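Local coordinates for protein MmoQ Response regulator (Methylococcus capsulatus, PDB 3LJX) that forms the HDOD-domain part of a larger response regulator that probably condenses two molecules of GTP into cyclic di-GMP, at residues K8-D13 and L189-F194; D13-A18 and R146-T151; P47-R52 and Q85-L90; G99-F104 and E156-L161. All blocks are in the same frame, centred on the assembly; numbering follows the deposited sequence. Where two conformers were deposited one is given.

Contact 1: residues K8-D13 and L189-F194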
loop_
_atom_site.group_PDB
_atom_site.type_symbol
_atom_site.label_atom_id
_atom_site.label_comp_id
_atom_site.label_asym_id
_atom_site.label_seq_id
_atom_site.Cartn_x
_atom_site.Cartn_y
_atom_site.Cartn_z
ATOM N N LYS A 8 -5.573 13.178 15.036
ATOM C CA LYS A 8 -5.399 12.858 13.628
ATOM C C LYS A 8 -3.990 12.317 13.339
ATOM O O LYS A 8 -3.136 13.024 12.795
ATOM C CB LYS A 8 -5.717 14.068 12.754
ATOM C CG LYS A 8 -5.760 13.716 11.288
ATOM C CD LYS A 8 -5.946 14.927 10.392
ATOM C CE LYS A 8 -5.977 14.491 8.925
ATOM N NZ LYS A 8 -6.283 15.612 7.999
ATOM N N PRO A 9 -3.747 11.056 13.725
ATOM C CA PRO A 9 -2.449 10.390 13.545
ATOM C C PRO A 9 -2.023 10.429 12.085
ATOM O O PRO A 9 -2.829 10.154 11.204
ATOM C CB PRO A 9 -2.730 8.946 13.956
ATOM C CG PRO A 9 -3.970 9.017 14.815
ATOM C CD PRO A 9 -4.771 10.170 14.309
HETATM N N MSE A 10 -0.762 10.748 11.832
HETATM C CA MSE A 10 -0.311 10.932 10.471
HETATM C C MSE A 10 1.212 10.813 10.374
HETATM O O MSE A 10 1.936 11.687 10.849
HETATM C CB MSE A 10 -0.784 12.303 10.000
HETATM C CG MSE A 10 -0.275 12.711 8.665
HETATM SE SE MSE A 10 -0.991 11.647 7.226
HETATM C CE MSE A 10 0.586 11.768 6.116
ATOM N N LEU A 11 1.699 9.723 9.776
ATOM C CA LEU A 11 3.130 9.582 9.480
ATOM C C LEU A 11 3.310 9.479 7.980
ATOM O O LEU A 11 2.522 8.830 7.290
ATOM C CB LEU A 11 3.743 8.331 10.133
ATOM C CG LEU A 11 3.985 8.348 11.641
ATOM C CD1 LEU A 11 2.648 8.231 12.385
ATOM C CD2 LEU A 11 4.947 7.240 12.064
ATOM N N CYS A 12 4.347 10.114 7.459
ATOM C CA CYS A 12 4.649 9.915 6.052
ATOM C C CYS A 12 6.150 10.023 5.796
ATOM O O CYS A 12 6.776 9.050 5.382
ATOM C CB CYS A 12 3.835 10.868 5.165
ATOM S SG CYS A 12 3.954 10.486 3.399
ATOM N N ASP A 13 6.728 11.185 6.082
ATOM C CA ASP A 13 8.148 11.389 5.832
ATOM C C ASP A 13 9.006 10.371 6.572
ATOM O O ASP A 13 10.059 9.984 6.090
ATOM C CB ASP A 13 8.569 12.814 6.198
ATOM C CG ASP A 13 7.900 13.870 5.318
ATOM O OD1 ASP A 13 7.391 13.527 4.224
ATOM O OD2 ASP A 13 7.886 15.054 5.721
ATOM N N LEU A 189 -4.351 7.016 3.383
ATOM C CA LEU A 189 -4.682 7.032 1.960
ATOM C C LEU A 189 -5.550 8.243 1.646
ATOM O O LEU A 189 -5.419 8.874 0.591
ATOM C CB LEU A 189 -5.396 5.738 1.538
ATOM C CG LEU A 189 -4.590 4.437 1.585
ATOM C CD1 LEU A 189 -5.455 3.243 1.167
ATOM C CD2 LEU A 189 -3.343 4.520 0.708
ATOM N N THR A 190 -6.438 8.573 2.571
ATOM C CA THR A 190 -7.262 9.751 2.398
ATOM C C THR A 190 -6.397 11.022 2.429
ATOM O O THR A 190 -6.551 11.895 1.571
ATOM C CB THR A 190 -8.339 9.812 3.464
ATOM O OG1 THR A 190 -9.252 8.734 3.250
ATOM C CG2 THR A 190 -9.087 11.142 3.402
ATOM N N ASP A 191 -5.476 11.116 3.387
ATOM C CA ASP A 191 -4.568 12.268 3.421
ATOM C C ASP A 191 -3.744 12.365 2.141
ATOM O O ASP A 191 -3.435 13.463 1.703
ATOM C CB ASP A 191 -3.618 12.248 4.629
ATOM C CG ASP A 191 -2.919 13.615 4.848
ATOM O OD1 ASP A 191 -3.642 14.625 5.071
ATOM O OD2 ASP A 191 -1.659 13.694 4.800
ATOM N N TRP A 192 -3.392 11.224 1.542
ATOM C CA TRP A 192 -2.490 11.235 0.388
ATOM C C TRP A 192 -3.201 11.465 -0.947
ATOM O O TRP A 192 -2.564 11.461 -2.006
ATOM C CB TRP A 192 -1.651 9.956 0.337
ATOM C CG TRP A 192 -0.830 9.777 1.559
ATOM C CD1 TRP A 192 -0.619 10.704 2.552
ATOM C CD2 TRP A 192 -0.121 8.603 1.949
ATOM N NE1 TRP A 192 0.192 10.172 3.530
ATOM C CE2 TRP A 192 0.513 8.883 3.182
ATOM C CE3 TRP A 192 0.046 7.337 1.375
ATOM C CZ2 TRP A 192 1.296 7.946 3.849
ATOM C CZ3 TRP A 192 0.826 6.406 2.036
ATOM C CH2 TRP A 192 1.444 6.715 3.259
ATOM N N GLY A 193 -4.518 11.657 -0.897
ATOM C CA GLY A 193 -5.249 12.055 -2.084
ATOM C C GLY A 193 -6.295 11.107 -2.643
ATOM O O GLY A 193 -7.048 11.501 -3.535
ATOM N N PHE A 194 -6.363 9.874 -2.143
ATOM C CA PHE A 194 -7.322 8.908 -2.687
ATOM C C PHE A 194 -8.763 9.309 -2.361
ATOM O O PHE A 194 -9.082 9.649 -1.229
ATOM C CB PHE A 194 -7.034 7.492 -2.163
ATOM C CG PHE A 194 -5.850 6.827 -2.822
ATOM C CD1 PHE A 194 -6.015 6.074 -3.980
ATOM C CD2 PHE A 194 -4.573 6.949 -2.287
ATOM C CE1 PHE A 194 -4.933 5.456 -4.587
ATOM C CE2 PHE A 194 -3.486 6.340 -2.893
ATOM C CZ PHE A 194 -3.668 5.592 -4.050
#

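Contact 2: residues D13-A18 and R146-T151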
loop_
_atom_site.group_PDB
_atom_site.type_symbol
_atom_site.label_atom_id
_atom_site.label_comp_id
_atom_site.label_asym_id
_atom_site.label_seq_id
_atom_site.Cartn_x
_atom_site.Cartn_y
_atom_site.Cartn_z
ATOM N N ASP A 13 6.728 11.185 6.082
ATOM C CA ASP A 13 8.148 11.389 5.832
ATOM C C ASP A 13 9.006 10.371 6.572
ATOM O O ASP A 13 10.059 9.984 6.090
ATOM C CB ASP A 13 8.569 12.814 6.198
ATOM C CG ASP A 13 7.900 13.870 5.318
ATOM O OD1 ASP A 13 7.391 13.527 4.224
ATOM O OD2 ASP A 13 7.886 15.054 5.721
ATOM N N SER A 14 8.538 9.915 7.728
ATOM C CA SER A 14 9.348 9.073 8.603
ATOM C C SER A 14 9.222 7.576 8.313
ATOM O O SER A 14 9.905 6.763 8.942
ATOM C CB SER A 14 8.977 9.316 10.068
ATOM O OG SER A 14 7.721 8.704 10.379
ATOM N N LEU A 15 8.340 7.191 7.400
ATOM C CA LEU A 15 8.191 5.756 7.130
ATOM C C LEU A 15 9.460 5.213 6.446
ATOM O O LEU A 15 9.980 5.821 5.506
ATOM C CB LEU A 15 6.943 5.474 6.289
ATOM C CG LEU A 15 5.586 5.965 6.841
ATOM C CD1 LEU A 15 4.497 5.812 5.785
ATOM C CD2 LEU A 15 5.181 5.237 8.127
ATOM N N PRO A 16 9.971 4.067 6.924
ATOM C CA PRO A 16 11.226 3.557 6.367
ATOM C C PRO A 16 11.056 2.922 4.992
ATOM O O PRO A 16 9.936 2.611 4.550
ATOM C CB PRO A 16 11.639 2.492 7.383
ATOM C CG PRO A 16 10.318 1.989 7.913
ATOM C CD PRO A 16 9.442 3.194 7.991
ATOM N N THR A 17 12.191 2.750 4.325
ATOM C CA THR A 17 12.290 2.011 3.077
ATOM C C THR A 17 13.322 0.903 3.301
ATOM O O THR A 17 14.241 1.079 4.101
ATOM C CB THR A 17 12.779 2.934 1.965
ATOM O OG1 THR A 17 11.804 3.956 1.732
ATOM C CG2 THR A 17 13.037 2.151 0.668
ATOM N N ALA A 18 13.178 -0.235 2.620
ATOM C CA ALA A 18 14.176 -1.310 2.725
ATOM C C ALA A 18 15.566 -0.839 2.266
ATOM O O ALA A 18 15.694 -0.104 1.283
ATOM C CB ALA A 18 13.738 -2.554 1.931
ATOM N N ARG A 146 0.014 -0.523 8.973
ATOM C CA ARG A 146 0.833 -1.417 9.801
ATOM C C ARG A 146 2.237 -0.853 9.956
ATOM O O ARG A 146 2.756 -0.754 11.072
ATOM C CB ARG A 146 0.933 -2.813 9.196
ATOM C CG ARG A 146 -0.371 -3.590 9.114
ATOM C CD ARG A 146 -0.061 -5.013 8.683
ATOM N NE ARG A 146 -1.269 -5.798 8.460
ATOM C CZ ARG A 146 -1.854 -6.575 9.372
ATOM N NH1 ARG A 146 -1.350 -6.692 10.603
ATOM N NH2 ARG A 146 -2.950 -7.247 9.045
ATOM N N LEU A 147 2.847 -0.494 8.827
ATOM C CA LEU A 147 4.154 0.164 8.815
ATOM C C LEU A 147 4.145 1.398 9.731
ATOM O O LEU A 147 5.078 1.624 10.497
ATOM C CB LEU A 147 4.492 0.612 7.394
ATOM C CG LEU A 147 5.887 0.409 6.798
ATOM C CD1 LEU A 147 6.330 1.679 6.131
ATOM C CD2 LEU A 147 6.933 -0.081 7.806
ATOM N N ALA A 148 3.086 2.201 9.634
ATOM C CA ALA A 148 2.994 3.435 10.405
ATOM C C ALA A 148 2.964 3.208 11.918
ATOM O O ALA A 148 3.615 3.924 12.660
ATOM C CB ALA A 148 1.786 4.250 9.964
ATOM N N LEU A 149 2.213 2.216 12.383
ATOM C CA LEU A 149 2.174 1.964 13.815
ATOM C C LEU A 149 3.528 1.457 14.298
ATOM O O LEU A 149 4.001 1.859 15.364
ATOM C CB LEU A 149 1.111 0.927 14.149
ATOM C CG LEU A 149 -0.323 1.415 14.141
ATOM C CD1 LEU A 149 -1.269 0.240 14.473
ATOM C CD2 LEU A 149 -0.460 2.554 15.129
ATOM N N ALA A 150 4.133 0.552 13.521
ATOM C CA ALA A 150 5.424 -0.029 13.870
ATOM C C ALA A 150 6.479 1.075 13.942
ATOM O O ALA A 150 7.360 1.053 14.788
ATOM C CB ALA A 150 5.832 -1.090 12.841
ATOM N N THR A 151 6.370 2.051 13.047
ATOM C CA THR A 151 7.300 3.161 13.019
ATOM C C THR A 151 7.062 4.149 14.161
ATOM O O THR A 151 8.009 4.590 14.812
ATOM C CB THR A 151 7.203 3.906 11.691
ATOM O OG1 THR A 151 7.417 2.983 10.623
ATOM C CG2 THR A 151 8.259 5.000 11.628
#

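Contact 3: residues P47-R52 and Q85-L90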
loop_
_atom_site.group_PDB
_atom_site.type_symbol
_atom_site.label_atom_id
_atom_site.label_comp_id
_atom_site.label_asym_id
_atom_site.label_seq_id
_atom_site.Cartn_x
_atom_site.Cartn_y
_atom_site.Cartn_z
ATOM N N PRO A 47 6.514 1.304 -0.561
ATOM C CA PRO A 47 5.328 1.964 -0.002
ATOM C C PRO A 47 5.648 3.341 0.600
ATOM O O PRO A 47 4.911 4.289 0.311
ATOM C CB PRO A 47 4.857 0.990 1.083
ATOM C CG PRO A 47 5.387 -0.360 0.648
ATOM C CD PRO A 47 6.691 -0.073 -0.058
ATOM N N ALA A 48 6.714 3.466 1.396
ATOM C CA ALA A 48 7.033 4.763 2.014
ATOM C C ALA A 48 7.225 5.876 0.974
ATOM O O ALA A 48 6.514 6.890 0.996
ATOM C CB ALA A 48 8.272 4.666 2.928
ATOM N N LEU A 49 8.178 5.691 0.061
ATOM C CA LEU A 49 8.508 6.753 -0.894
ATOM C C LEU A 49 7.344 7.030 -1.838
ATOM O O LEU A 49 7.111 8.175 -2.234
ATOM C CB LEU A 49 9.781 6.422 -1.684
ATOM C CG LEU A 49 10.296 7.543 -2.598
ATOM C CD1 LEU A 49 10.466 8.891 -1.854
ATOM C CD2 LEU A 49 11.588 7.118 -3.237
ATOM N N THR A 50 6.601 5.978 -2.180
ATOM C CA THR A 50 5.419 6.125 -3.029
ATOM C C THR A 50 4.335 7.000 -2.394
ATOM O O THR A 50 3.768 7.885 -3.045
ATOM C CB THR A 50 4.835 4.770 -3.382
ATOM O OG1 THR A 50 5.769 4.073 -4.221
ATOM C CG2 THR A 50 3.536 4.961 -4.110
ATOM N N GLY A 51 4.055 6.749 -1.119
ATOM C CA GLY A 51 3.158 7.602 -0.356
ATOM C C GLY A 51 3.575 9.071 -0.327
ATOM O O GLY A 51 2.752 9.946 -0.615
ATOM N N ARG A 52 4.837 9.348 0.021
ATOM C CA ARG A 52 5.350 10.722 0.102
ATOM C C ARG A 52 5.138 11.445 -1.213
ATOM O O ARG A 52 4.705 12.589 -1.242
ATOM C CB ARG A 52 6.855 10.745 0.406
ATOM C CG ARG A 52 7.247 10.636 1.869
ATOM C CD ARG A 52 8.758 10.916 2.059
ATOM N NE ARG A 52 9.071 12.350 2.044
ATOM C CZ ARG A 52 10.275 12.861 2.297
ATOM N NH1 ARG A 52 11.296 12.059 2.581
ATOM N NH2 ARG A 52 10.461 14.173 2.266
ATOM N N GLN A 85 14.050 14.600 -6.509
ATOM C CA GLN A 85 14.397 15.119 -5.184
ATOM C C GLN A 85 13.930 14.186 -4.053
ATOM O O GLN A 85 14.655 13.971 -3.081
ATOM C CB GLN A 85 13.810 16.523 -4.983
ATOM C CG GLN A 85 14.470 17.594 -5.845
ATOM C CD GLN A 85 15.882 17.893 -5.397
ATOM O OE1 GLN A 85 16.128 18.099 -4.206
ATOM N NE2 GLN A 85 16.821 17.920 -6.344
ATOM N N PHE A 86 12.716 13.649 -4.167
ATOM C CA PHE A 86 12.202 12.760 -3.131
ATOM C C PHE A 86 13.004 11.469 -3.109
ATOM O O PHE A 86 13.322 10.933 -2.033
ATOM C CB PHE A 86 10.717 12.470 -3.349
ATOM C CG PHE A 86 9.826 13.565 -2.854
ATOM C CD1 PHE A 86 9.407 13.586 -1.535
ATOM C CD2 PHE A 86 9.437 14.597 -3.696
ATOM C CE1 PHE A 86 8.593 14.611 -1.062
ATOM C CE2 PHE A 86 8.630 15.632 -3.232
ATOM C CZ PHE A 86 8.208 15.640 -1.911
ATOM N N ALA A 87 13.334 10.975 -4.301
ATOM C CA ALA A 87 14.181 9.786 -4.430
ATOM C C ALA A 87 15.586 9.987 -3.836
ATOM O O ALA A 87 16.098 9.113 -3.131
ATOM C CB ALA A 87 14.258 9.331 -5.879
ATOM N N LEU A 88 16.195 11.144 -4.094
ATOM C CA LEU A 88 17.523 11.434 -3.550
ATOM C C LEU A 88 17.446 11.667 -2.054
ATOM O O LEU A 88 18.464 11.633 -1.366
ATOM C CB LEU A 88 18.131 12.675 -4.207
ATOM C CG LEU A 88 18.416 12.618 -5.707
ATOM C CD1 LEU A 88 18.664 14.021 -6.247
ATOM C CD2 LEU A 88 19.587 11.693 -6.010
ATOM N N SER A 89 16.249 11.921 -1.534
ATOM C CA SER A 89 16.144 12.236 -0.110
ATOM C C SER A 89 16.416 11.007 0.755
ATOM O O SER A 89 16.732 11.138 1.930
ATOM C CB SER A 89 14.789 12.858 0.243
ATOM O OG SER A 89 13.781 11.867 0.273
ATOM N N LEU A 90 16.304 9.814 0.178
ATOM C CA LEU A 90 16.594 8.599 0.938
ATOM C C LEU A 90 18.036 8.606 1.467
ATOM O O LEU A 90 18.320 8.007 2.506
ATOM C CB LEU A 90 16.327 7.337 0.107
ATOM C CG LEU A 90 14.907 7.160 -0.430
ATOM C CD1 LEU A 90 14.859 5.953 -1.326
ATOM C CD2 LEU A 90 13.879 7.056 0.697
#

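Contact 4: residues G99-F104 and E156-L161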
loop_
_atom_site.group_PDB
_atom_site.type_symbol
_atom_site.label_atom_id
_atom_site.label_comp_id
_atom_site.label_asym_id
_atom_site.label_seq_id
_atom_site.Cartn_x
_atom_site.Cartn_y
_atom_site.Cartn_z
ATOM N N GLY A 99 13.861 -1.796 10.576
ATOM C CA GLY A 99 13.322 -0.700 11.356
ATOM C C GLY A 99 13.286 -0.978 12.851
ATOM O O GLY A 99 13.647 -2.057 13.324
ATOM N N ARG A 100 12.826 0.012 13.602
ATOM C CA ARG A 100 12.913 -0.021 15.048
ATOM C C ARG A 100 11.954 -0.995 15.750
ATOM O O ARG A 100 12.287 -1.493 16.822
ATOM C CB ARG A 100 12.783 1.400 15.607
ATOM C CG ARG A 100 14.038 2.236 15.386
ATOM C CD ARG A 100 13.809 3.722 15.644
ATOM N NE ARG A 100 15.071 4.467 15.662
ATOM C CZ ARG A 100 15.736 4.855 14.574
ATOM N NH1 ARG A 100 15.268 4.568 13.363
ATOM N NH2 ARG A 100 16.878 5.526 14.694
ATOM N N CYS A 101 10.782 -1.275 15.169
ATOM C CA CYS A 101 9.811 -2.169 15.824
ATOM C C CYS A 101 10.264 -3.633 15.805
ATOM O O CYS A 101 10.094 -4.347 14.807
ATOM C CB CYS A 101 8.410 -2.040 15.218
ATOM S SG CYS A 101 7.175 -3.092 16.035
ATOM N N GLU A 102 10.828 -4.071 16.926
ATOM C CA GLU A 102 11.474 -5.376 17.028
ATOM C C GLU A 102 10.612 -6.535 16.496
ATOM O O GLU A 102 11.073 -7.343 15.673
ATOM C CB GLU A 102 11.895 -5.625 18.485
ATOM C CG GLU A 102 12.715 -6.885 18.707
ATOM C CD GLU A 102 13.327 -6.947 20.102
ATOM O OE1 GLU A 102 13.420 -5.890 20.772
ATOM O OE2 GLU A 102 13.724 -8.057 20.524
ATOM N N ALA A 103 9.361 -6.606 16.952
ATOM C CA ALA A 103 8.486 -7.724 16.597
ATOM C C ALA A 103 7.843 -7.645 15.195
ATOM O O ALA A 103 7.237 -8.608 14.741
ATOM C CB ALA A 103 7.415 -7.927 17.678
ATOM N N PHE A 104 7.983 -6.515 14.508
ATOM C CA PHE A 104 7.391 -6.359 13.177
ATOM C C PHE A 104 8.286 -6.937 12.080
ATOM O O PHE A 104 9.464 -6.585 11.957
ATOM C CB PHE A 104 7.090 -4.888 12.879
ATOM C CG PHE A 104 6.248 -4.663 11.639
ATOM C CD1 PHE A 104 4.899 -5.035 11.616
ATOM C CD2 PHE A 104 6.786 -4.039 10.517
ATOM C CE1 PHE A 104 4.109 -4.815 10.486
ATOM C CE2 PHE A 104 6.006 -3.807 9.386
ATOM C CZ PHE A 104 4.662 -4.195 9.373
ATOM N N GLU A 156 5.764 -0.093 21.982
ATOM C CA GLU A 156 4.381 -0.418 22.312
ATOM C C GLU A 156 3.827 -1.417 21.309
ATOM O O GLU A 156 3.148 -2.373 21.685
ATOM C CB GLU A 156 3.510 0.831 22.352
ATOM C CG GLU A 156 3.664 1.624 23.631
ATOM C CD GLU A 156 2.651 1.241 24.695
ATOM O OE1 GLU A 156 1.659 0.549 24.382
ATOM O OE2 GLU A 156 2.844 1.649 25.851
ATOM N N TYR A 157 4.134 -1.213 20.033
ATOM C CA TYR A 157 3.558 -2.069 19.009
ATOM C C TYR A 157 4.156 -3.473 19.077
ATOM O O TYR A 157 3.457 -4.440 18.806
ATOM C CB TYR A 157 3.689 -1.460 17.610
ATOM C CG TYR A 157 2.716 -2.038 16.601
ATOM C CD1 TYR A 157 1.355 -2.127 16.886
ATOM C CD2 TYR A 157 3.153 -2.483 15.359
ATOM C CE1 TYR A 157 0.456 -2.645 15.960
ATOM C CE2 TYR A 157 2.265 -3.000 14.422
ATOM C CZ TYR A 157 0.915 -3.082 14.730
ATOM O OH TYR A 157 0.025 -3.601 13.800
ATOM N N SER A 158 5.424 -3.595 19.467
ATOM C CA SER A 158 6.000 -4.932 19.715
ATOM C C SER A 158 5.226 -5.702 20.782
ATOM O O SER A 158 4.974 -6.894 20.625
ATOM C CB SER A 158 7.475 -4.867 20.097
ATOM O OG SER A 158 8.288 -4.665 18.956
ATOM N N GLU A 159 4.836 -5.028 21.860
ATOM C CA GLU A 159 3.947 -5.654 22.835
ATOM C C GLU A 159 2.673 -6.180 22.158
ATOM O O GLU A 159 2.322 -7.354 22.302
ATOM C CB GLU A 159 3.563 -4.686 23.951
ATOM C CG GLU A 159 4.698 -4.250 24.853
ATOM C CD GLU A 159 4.231 -3.263 25.929
ATOM O OE1 GLU A 159 3.009 -3.230 26.215
ATOM O OE2 GLU A 159 5.081 -2.523 26.484
ATOM N N CYS A 160 1.972 -5.317 21.429
ATOM C CA CYS A 160 0.738 -5.746 20.777
ATOM C C CYS A 160 0.981 -6.950 19.868
ATOM O O CYS A 160 0.245 -7.930 19.904
ATOM C CB CYS A 160 0.129 -4.604 19.974
ATOM S SG CYS A 160 -0.296 -3.160 20.966
ATOM N N LEU A 161 2.033 -6.880 19.065
ATOM C CA LEU A 161 2.305 -7.926 18.089
ATOM C C LEU A 161 2.617 -9.265 18.748
ATOM O O LEU A 161 2.278 -10.317 18.216
ATOM C CB LEU A 161 3.447 -7.503 17.161
ATOM C CG LEU A 161 3.082 -6.392 16.167
ATOM C CD1 LEU A 161 4.272 -6.063 15.290
ATOM C CD2 LEU A 161 1.887 -6.788 15.314
#

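Contact 1: residues K8-D13 and L189-F194
Trp192 turns the NE1 and CZ2 side of its indole toward residues 8-13, where Met10, Leu11 and Cys12 meet it from different angles. Met10, a selenomethionine, has CG anti to its backbone N (chi1 174°), and bends further out bring SE past Asp191 and CE to the indole edge, near the ring plane. Its SE lies 5.2 Å from the centroid of the five-membered ring and 64° off the ring normal, an oblique Met-aromatic contact. This side chain is poorly ordered, so its exact placing, and the short approach of CE to NE1 above all, is doubtful. Cys12 comes in closer to the ring axis: SG sits 4.3 Å from the same centroid, 42° off the normal, and touches Trp192 CZ2 at 3.7 Å. From between them in sequence, Leu11 O reaches Trp192 CZ2 at 3.8 Å, at the edge and near the plane of the indole. Trp192 NE1, buried among sulfur, selenium and carbon, has no hydrogen-bond partner in the model. Nearer the chain start, the extended Lys8 crosses Asp191 at about a right angle; NZ to OD1 is 4.1 Å, beyond a salt bridge, though the opposite charges probably still attract. Directly after Trp192, Gly193 with positive phi closes helix 181-191 in a Schellman motif, in which Phe194 N bonds Leu189 O at 3.1 Å. The indole sits among three further helices: Arg55 of helix 47-58 touches both Trp192 and Cys12, while Leu141 of helix 132-141 and Val144 of helix 144-152 pack on the ring.

Contact 2: residues D13-A18 and R146-T151
Thr151 carries OG1 anti to its carbonyl carbon (chi1 -56°), which folds the hydroxyl back along its own helix and leaves CG2 for Ser14, whose O it meets at 3.6 Å. Leu15, with CG beside its backbone N (chi1 -57°), sends CD2 to Ala148 CA at 3.6 Å. Its CB rests on Leu147 CD1, and that same methyl also packs on Pro16 CD at 3.9 Å. Leu147 CD2 adds a contact with Pro16 CG at 4.0 Å. In this all-helical HDOD domain the contact seats the loop that leads to the N-cap Ala18 of helix 19-29 against one flank of helix 144-152. Thr151 OG1 donates to Leu147 O at 2.7 Å, standing 39° out of the carbonyl plane, while the helical Thr151 N reaches the same oxygen from the opposite face at 2.9 Å. The hydroxyl is thereby held where Pro16 CD approaches OG1 at 3.3 Å. With an alanine here, both OG1 and CG2 vanish, and Leu147 O would probably lose its second donor while a gap opened beside Ser14 and Pro16. Ser14 OG itself bonds Asp2, and Ala148 is backed by Leu184 and Leu188 of helix 181-191.

Contact 3: residues P47-R52 and Q85-L90
Arg52 lays one face of its guanidinium over the CD1-CE1 edge of the Phe86 ring, with NE 3.8 Å from CD1 and NH2 3.8 Å from CE1. The two planes stand 85° apart and NE lies near the plane of the ring, so the aromatic edge points into the guanidinium face. A bend at chi3 (79°) turns the group that way, though Arg52 was modelled in two conformers and this placing is the less certain for it; NE has its salt-bridge partner in Asp13. Ser89 OG lies 3.4 Å from Arg52 NH1, at an angle too poor for a hydrogen bond. That hydroxyl donates instead to Phe86 O; the 2.5 Å between Ser89 OG and that oxygen is too short to be taken literally. Replacing Ser89 by an alanine removes the hydroxyl, and Phe86 O would probably lose that donor, leaving the weak bond from the backbone N of this position, while Arg52 NH1 lost a polar neighbour. One turn before the arginine, Leu49 fills the apolar half of the contact: CD1 packs on Phe86 CB at 3.9 Å and CD2 meets Leu90 CD1 at 4.0 Å. Within the helical HDOD fold this joins helix 47-58 to the C-terminal part of helix 80-88. Ile43 of helix 36-43 touches both Leu49 and Ala87, Ile25 of helix 19-29 packs on Ala87 and Leu90, and the Phe56 ring meets that of Phe86.

Contact 4: residues G99-F104 and E156-L161
The Tyr157 ring receives Cys101 SG and Phe104 CD1 at its edge, while Leu161 CG of its own helix lies over one face, offset toward the rim. The sulfur is 5.4 Å from the ring centroid and 75° off the normal, an edge-on Cys sulfur-aromatic contact. Phe104 is in turn met at its own edge, near the ring plane, by Leu161 CD1; CG anti to the backbone N (chi1 -169°) sets the ring so that Phe104 CD1 lies 3.9 Å from Leu161 CD1, and Phe104 CB is as near to the same methyl. Ala103 CB packs against Leu161 CB at 4.0 Å. Cys101 to Phe104 form a type I beta turn, closed by Phe104 N to Cys101 O at 3.0 Å, which fits the loop before helix 106-125 onto helix 154-163. The Tyr157 hydroxyl bonds Glu173 of helix 166-177. The polar link across the contact is a nearly straight bond from Ala103 N to Ser158 OG, 3.0 Å long with an angle of 171° at the hydrogen. Since Ser158 OG also bonds the carbonyl of Pro154, it accepts from the turn and donates within its helix, and the two bonds together fix the rotation of a buried hydroxyl.

How the contacts relate
Contact 2 is the buried one; contacts 1, 3 and 4 are partly buried, contact 4 farthest out, its centre about 19 Å from that of the chain. Contacts 1 and 2 run on through Asp13, whose OD1 forms a salt bridge with Arg52 NE (3.0 Å) and ties both to contact 3. Contacts 2 and 4 hold successive helices, 144-152 and 154-163, and touch through Ala150, which packs on Cys101, Phe104 and Tyr157. Chemistry varies with place: aliphatic packing in contact 2, sulfur and selenium against indole in contact 1, a guanidinium over a ring edge in contact 3. In contact 4 alone a hydrogen bond joins the two segments.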